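Alpha/beta hydrolase family protein (Bacillus anthracis, PDB 3OOS) probably acts as a hydrolase on a substrate not yet identified, as a member of the alpha/beta hydrolase fold family. Local coordinates at residues A[126-131]-A[206-211]; A[224-229]-A[250-255]. All coordinates share one frame; numbering follows the deposited sequence.

Contact 1: A[126-131]-A[206-211]; sequences ASKEYA and VEYKDY
Lys128 meets Tyr208 and Lys209 because its CG sits between the backbone N and the carbonyl carbon (chi1 66°) and the chain beyond is fully extended, running alongside Tyr208 O and Lys209 O to put NZ 2.9 Å from Lys209 O. That hydrogen bond approaches the carbonyl at a bent angle, with the donor tilted 20° from its plane. Tyr208 has CG anti to its own N (chi1 167°), which places the ring so that Lys128 CB lies over one face, 3.8 Å from the ring centroid, a CH-pi contact. At the far end of this ring, Tyr208 OH lies 3.2 Å from Ala131 CB. Tyr130 OH comes to the edge of the same ring, 3.6 Å from Tyr208 CD1, and the two ring planes are almost perpendicular. Backbone joins backbone where Lys128 N donates to Tyr211 O at 3.0 Å; Ser127 CA adds a CA-H...O contact to the same oxygen. Within 126-131, Ser127 OG accepts from Glu129 N in an ST turn at the start of the 3-10 segment. The Tyr211 ring lies against the backbone of Ala126 and Ser127, and its hydroxyl bonds to Ala125 O. The contact thus joins the loop after strand 116-122 to the end region of helix 197-207, with Tyr211 packed on Met103, Leu106 and Val107 of helix 100-112 and Tyr130 on Phe203.

Contact 2: A[224-229]-A[250-255]; sequences SFIYCG and ATLTKF
Ser224 O receives Thr251 N at 2.9 Å, the first of five backbone hydrogen bonds that pair these parallel strands in register. The bonds alternate in direction: Ile226 N gives to Thr251 O, Ile226 O takes Thr253 N, Cys228 N gives to Thr253 O, and Cys228 O takes Phe255 N at 3.0 Å. The strand axes approach to 4.6 Å at 20°, the mild twist of a parallel sheet. Ile226 O has a second donor, a water 2.9 Å away that is also hydrogen-bonded to Thr251 OG1 and Thr253 OG1, bridging two hydroxyls on the same face of the sheet. Thr251 OG1, between its N and carbonyl carbon (chi1 65°), also reaches Phe225 CD1 at 3.4 Å. Further along this face, Tyr227 CB lies in plane at the edge of the Phe255 ring, 3.7 Å from Phe255 CE2; the two rings are obliquely placed. On the other face, Ile226 CG2 meets Leu252 CD1 at 4.0 Å, while its CG1 branch touches Ala250 CB. The hydroxyl of Tyr227 is hydrogen-bonded to His98 ND1, within the possible nucleophile elbow (the Gly97-x-Ser99-x-Gly101 pattern). Helix 237-246 completes the beta-alpha-beta unit and covers Ile226 and Cys228; helix 267-276 packs across the opposite face through Phe273, which touches Phe225, Thr253 and Phe255. Strand 116-122 flanks 224-229, and 250-255 ends the sheet.

From the N terminus, the chain builds most of the central sheet before contact 1 begins, just beyond strand 116-122. Contact 1 then closes a long, largely helical excursion of 74 residues, bringing the region at the end of helix 197-207 back to the loop at 126-131. Contact 2 follows in series, neither nesting in nor crossing that loop: its 20 intervening residues, half of them in helix 237-246, return the chain to add the edge strand. The centres lie 20 Å apart and the nearest atoms about 9 Å, without touching. Strand 116-122 relates the two, leading into 126-131 and also pairing directly with 224-229.

Contact 1: A[126-131]-A[206-211]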
loop_
_atom_site.group_PDB
_atom_site.type_symbol
_atom_site.label_atom_id
_atom_site.label_comp_id
_atom_site.label_asym_id
_atom_site.label_seq_id
_atom_site.Cartn_x
_atom_site.Cartn_y
_atom_site.Cartn_z
ATOM N N ALA A 126 9.974 -5.758 6.162
ATOM C CA ALA A 126 10.204 -5.144 7.471
ATOM C C ALA A 126 11.438 -4.233 7.491
ATOM O O ALA A 126 11.709 -3.571 8.496
ATOM C CB ALA A 126 10.315 -6.226 8.546
ATOM N N SER A 127 12.189 -4.213 6.392
ATOM C CA SER A 127 13.342 -3.319 6.262
ATOM C C SER A 127 13.660 -3.044 4.798
ATOM O O SER A 127 13.053 -3.628 3.899
ATOM C CB SER A 127 14.575 -3.913 6.950
ATOM O OG SER A 127 15.204 -4.866 6.109
ATOM N N LYS A 128 14.626 -2.156 4.577
ATOM C CA LYS A 128 15.095 -1.807 3.238
ATOM C C LYS A 128 15.818 -2.957 2.521
ATOM O O LYS A 128 16.139 -2.839 1.335
ATOM C CB LYS A 128 16.015 -0.581 3.317
ATOM C CG LYS A 128 17.327 -0.808 4.058
ATOM C CD LYS A 128 18.213 0.427 3.972
ATOM C CE LYS A 128 19.537 0.214 4.685
ATOM N NZ LYS A 128 20.378 1.446 4.640
ATOM N N GLU A 129 16.050 -4.060 3.239
ATOM C CA GLU A 129 16.855 -5.150 2.694
ATOM C C GLU A 129 16.204 -5.881 1.508
ATOM O O GLU A 129 16.888 -6.609 0.784
ATOM C CB GLU A 129 17.326 -6.106 3.798
ATOM C CG GLU A 129 18.294 -5.438 4.773
ATOM C CD GLU A 129 19.030 -6.418 5.666
ATOM O OE1 GLU A 129 19.828 -5.959 6.510
ATOM O OE2 GLU A 129 18.819 -7.640 5.527
ATOM N N TYR A 130 14.911 -5.652 1.275
ATOM C CA TYR A 130 14.241 -6.232 0.102
ATOM C C TYR A 130 14.935 -5.828 -1.204
ATOM O O TYR A 130 15.051 -6.637 -2.121
ATOM C CB TYR A 130 12.747 -5.867 0.053
ATOM C CG TYR A 130 12.468 -4.405 -0.222
ATOM C CD1 TYR A 130 12.195 -3.952 -1.517
ATOM C CD2 TYR A 130 12.470 -3.475 0.814
ATOM C CE1 TYR A 130 11.940 -2.602 -1.767
ATOM C CE2 TYR A 130 12.221 -2.132 0.578
ATOM C CZ TYR A 130 11.957 -1.701 -0.712
ATOM O OH TYR A 130 11.704 -0.369 -0.931
ATOM N N ALA A 131 15.417 -4.589 -1.269
ATOM C CA ALA A 131 16.023 -4.061 -2.489
ATOM C C ALA A 131 17.460 -4.548 -2.701
ATOM O O ALA A 131 18.076 -4.235 -3.725
ATOM C CB ALA A 131 15.953 -2.536 -2.508
ATOM N N VAL A 206 14.882 9.848 1.006
ATOM C CA VAL A 206 15.009 10.105 2.445
ATOM C C VAL A 206 14.612 8.913 3.324
ATOM O O VAL A 206 15.385 8.490 4.187
ATOM C CB VAL A 206 14.216 11.378 2.869
ATOM C CG1 VAL A 206 14.365 11.650 4.366
ATOM C CG2 VAL A 206 14.675 12.588 2.060
ATOM N N GLU A 207 13.413 8.382 3.099
ATOM C CA GLU A 207 12.828 7.376 3.985
ATOM C C GLU A 207 13.505 6.009 3.867
ATOM O O GLU A 207 13.837 5.381 4.881
ATOM C CB GLU A 207 11.330 7.243 3.701
ATOM C CG GLU A 207 10.569 6.433 4.739
ATOM C CD GLU A 207 10.113 7.266 5.922
ATOM O OE1 GLU A 207 9.371 8.249 5.717
ATOM O OE2 GLU A 207 10.481 6.929 7.062
ATOM N N TYR A 208 13.707 5.565 2.629
ATOM C CA TYR A 208 14.193 4.216 2.336
ATOM C C TYR A 208 15.478 3.828 3.081
ATOM O O TYR A 208 15.554 2.741 3.659
ATOM C CB TYR A 208 14.372 4.014 0.820
ATOM C CG TYR A 208 15.162 2.770 0.480
ATOM C CD1 TYR A 208 14.531 1.530 0.351
ATOM C CD2 TYR A 208 16.545 2.829 0.312
ATOM C CE1 TYR A 208 15.259 0.384 0.054
ATOM C CE2 TYR A 208 17.280 1.693 0.018
ATOM C CZ TYR A 208 16.632 0.475 -0.111
ATOM O OH TYR A 208 17.372 -0.648 -0.394
ATOM N N LYS A 209 16.478 4.706 3.061
ATOM C CA LYS A 209 17.792 4.378 3.629
ATOM C C LYS A 209 17.764 4.122 5.141
ATOM O O LYS A 209 18.667 3.477 5.681
ATOM C CB LYS A 209 18.835 5.450 3.277
ATOM C CG LYS A 209 18.523 6.832 3.814
ATOM C CD LYS A 209 19.576 7.845 3.381
ATOM C CE LYS A 209 19.325 9.200 4.021
ATOM N NZ LYS A 209 19.424 9.140 5.508
ATOM N N ASP A 210 16.727 4.627 5.810
ATOM C CA ASP A 210 16.571 4.468 7.254
ATOM C C ASP A 210 15.461 3.489 7.641
ATOM O O ASP A 210 15.152 3.346 8.825
ATOM C CB ASP A 210 16.308 5.826 7.924
ATOM C CG ASP A 210 17.506 6.757 7.862
ATOM O OD1 ASP A 210 18.649 6.272 7.740
ATOM O OD2 ASP A 210 17.301 7.985 7.948
ATOM N N TYR A 211 14.866 2.816 6.657
ATOM C CA TYR A 211 13.714 1.961 6.936
ATOM C C TYR A 211 14.102 0.593 7.500
ATOM O O TYR A 211 14.736 -0.215 6.819
ATOM C CB TYR A 211 12.798 1.815 5.709
ATOM C CG TYR A 211 11.645 0.868 5.962
ATOM C CD1 TYR A 211 10.694 1.150 6.944
ATOM C CD2 TYR A 211 11.517 -0.318 5.238
ATOM C CE1 TYR A 211 9.640 0.282 7.197
ATOM C CE2 TYR A 211 10.463 -1.201 5.486
ATOM C CZ TYR A 211 9.528 -0.890 6.467
ATOM O OH TYR A 211 8.485 -1.745 6.726
#

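Contact 2: A[224-229]-A[250-255]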
loop_
_atom_site.group_PDB
_atom_site.type_symbol
_atom_site.label_atom_id
_atom_site.label_comp_id
_atom_site.label_asym_id
_atom_site.label_seq_id
_atom_site.Cartn_x
_atom_site.Cartn_y
_atom_site.Cartn_z
ATOM N N SER A 224 -2.387 -9.449 13.011
ATOM C CA SER A 224 -1.660 -9.005 11.832
ATOM C C SER A 224 -1.819 -10.025 10.722
ATOM O O SER A 224 -1.390 -11.172 10.852
ATOM C CB SER A 224 -0.185 -8.795 12.178
ATOM O OG SER A 224 -0.069 -7.825 13.204
ATOM N N PHE A 225 -2.452 -9.604 9.633
ATOM C CA PHE A 225 -2.755 -10.506 8.533
ATOM C C PHE A 225 -1.842 -10.191 7.357
ATOM O O PHE A 225 -2.052 -9.215 6.634
ATOM C CB PHE A 225 -4.244 -10.414 8.164
ATOM C CG PHE A 225 -5.167 -10.721 9.315
ATOM C CD1 PHE A 225 -5.552 -12.032 9.586
ATOM C CD2 PHE A 225 -5.644 -9.701 10.135
ATOM C CE1 PHE A 225 -6.400 -12.321 10.662
ATOM C CE2 PHE A 225 -6.494 -9.979 11.207
ATOM C CZ PHE A 225 -6.871 -11.291 11.471
ATOM N N ILE A 226 -0.811 -11.016 7.208
ATOM C CA ILE A 226 0.229 -10.807 6.202
ATOM C C ILE A 226 -0.085 -11.664 4.982
ATOM O O ILE A 226 -0.518 -12.801 5.119
ATOM C CB ILE A 226 1.641 -11.185 6.757
ATOM C CG1 ILE A 226 1.831 -10.720 8.216
ATOM C CG2 ILE A 226 2.758 -10.679 5.842
ATOM C CD1 ILE A 226 1.583 -9.222 8.475
ATOM N N TYR A 227 0.115 -11.119 3.786
ATOM C CA TYR A 227 -0.082 -11.901 2.563
ATOM C C TYR A 227 0.908 -11.455 1.495
ATOM O O TYR A 227 1.458 -10.354 1.567
ATOM C CB TYR A 227 -1.532 -11.793 2.043
ATOM C CG TYR A 227 -1.830 -10.467 1.374
ATOM C CD1 TYR A 227 -1.519 -10.258 0.028
ATOM C CD2 TYR A 227 -2.406 -9.415 2.090
ATOM C CE1 TYR A 227 -1.769 -9.040 -0.587
ATOM C CE2 TYR A 227 -2.669 -8.192 1.480
ATOM C CZ TYR A 227 -2.344 -8.013 0.142
ATOM O OH TYR A 227 -2.583 -6.804 -0.469
ATOM N N CYS A 228 1.118 -12.310 0.499
ATOM C CA CYS A 228 2.008 -11.994 -0.609
ATOM C C CYS A 228 1.777 -12.965 -1.752
ATOM O O CYS A 228 1.466 -14.138 -1.528
ATOM C CB CYS A 228 3.469 -12.082 -0.159
ATOM S SG CYS A 228 4.674 -11.355 -1.298
ATOM N N GLY A 229 1.926 -12.464 -2.974
ATOM C CA GLY A 229 1.972 -13.327 -4.152
ATOM C C GLY A 229 3.279 -14.094 -4.169
ATOM O O GLY A 229 4.347 -13.524 -3.918
ATOM N N ALA A 250 0.748 -12.942 14.214
ATOM C CA ALA A 250 0.525 -12.815 12.770
ATOM C C ALA A 250 0.134 -14.123 12.098
ATOM O O ALA A 250 0.528 -15.201 12.540
ATOM C CB ALA A 250 1.760 -12.233 12.088
ATOM N N THR A 251 -0.644 -14.009 11.023
ATOM C CA THR A 251 -0.861 -15.117 10.098
ATOM C C THR A 251 -0.268 -14.753 8.738
ATOM O O THR A 251 -0.076 -13.573 8.429
ATOM C CB THR A 251 -2.357 -15.472 9.921
ATOM O OG1 THR A 251 -3.047 -14.381 9.299
ATOM C CG2 THR A 251 -3.014 -15.816 11.262
ATOM N N LEU A 252 0.019 -15.772 7.935
ATOM C CA LEU A 252 0.581 -15.581 6.603
ATOM C C LEU A 252 -0.251 -16.319 5.565
ATOM O O LEU A 252 -0.535 -17.510 5.719
ATOM C CB LEU A 252 2.034 -16.064 6.559
ATOM C CG LEU A 252 2.773 -15.985 5.216
ATOM C CD1 LEU A 252 2.921 -14.543 4.709
ATOM C CD2 LEU A 252 4.128 -16.662 5.329
ATOM N N THR A 253 -0.642 -15.602 4.514
ATOM C CA THR A 253 -1.444 -16.177 3.436
ATOM C C THR A 253 -0.688 -16.060 2.122
ATOM O O THR A 253 -0.315 -14.961 1.704
ATOM C CB THR A 253 -2.823 -15.489 3.323
ATOM O OG1 THR A 253 -3.504 -15.580 4.580
ATOM C CG2 THR A 253 -3.678 -16.150 2.241
ATOM N N LYS A 254 -0.461 -17.202 1.482
ATOM C CA LYS A 254 0.289 -17.258 0.235
ATOM C C LYS A 254 -0.656 -17.297 -0.954
ATOM O O LYS A 254 -1.592 -18.098 -0.990
ATOM C CB LYS A 254 1.190 -18.491 0.224
ATOM C CG LYS A 254 2.187 -18.534 -0.916
ATOM C CD LYS A 254 3.130 -19.710 -0.744
ATOM C CE LYS A 254 4.420 -19.487 -1.502
ATOM N NZ LYS A 254 5.380 -20.605 -1.283
ATOM N N PHE A 255 -0.411 -16.425 -1.922
ATOM C CA PHE A 255 -1.182 -16.422 -3.153
ATOM C C PHE A 255 -0.336 -17.053 -4.257
ATOM O O PHE A 255 0.566 -16.431 -4.819
ATOM C CB PHE A 255 -1.673 -15.006 -3.476
ATOM C CG PHE A 255 -2.799 -14.548 -2.588
ATOM C CD1 PHE A 255 -4.124 -14.755 -2.961
ATOM C CD2 PHE A 255 -2.538 -13.933 -1.363
ATOM C CE1 PHE A 255 -5.174 -14.343 -2.136
ATOM C CE2 PHE A 255 -3.580 -13.520 -0.532
ATOM C CZ PHE A 255 -4.901 -13.725 -0.921
HETATM O O HOH W 1 -2.750 -13.851 6.562
#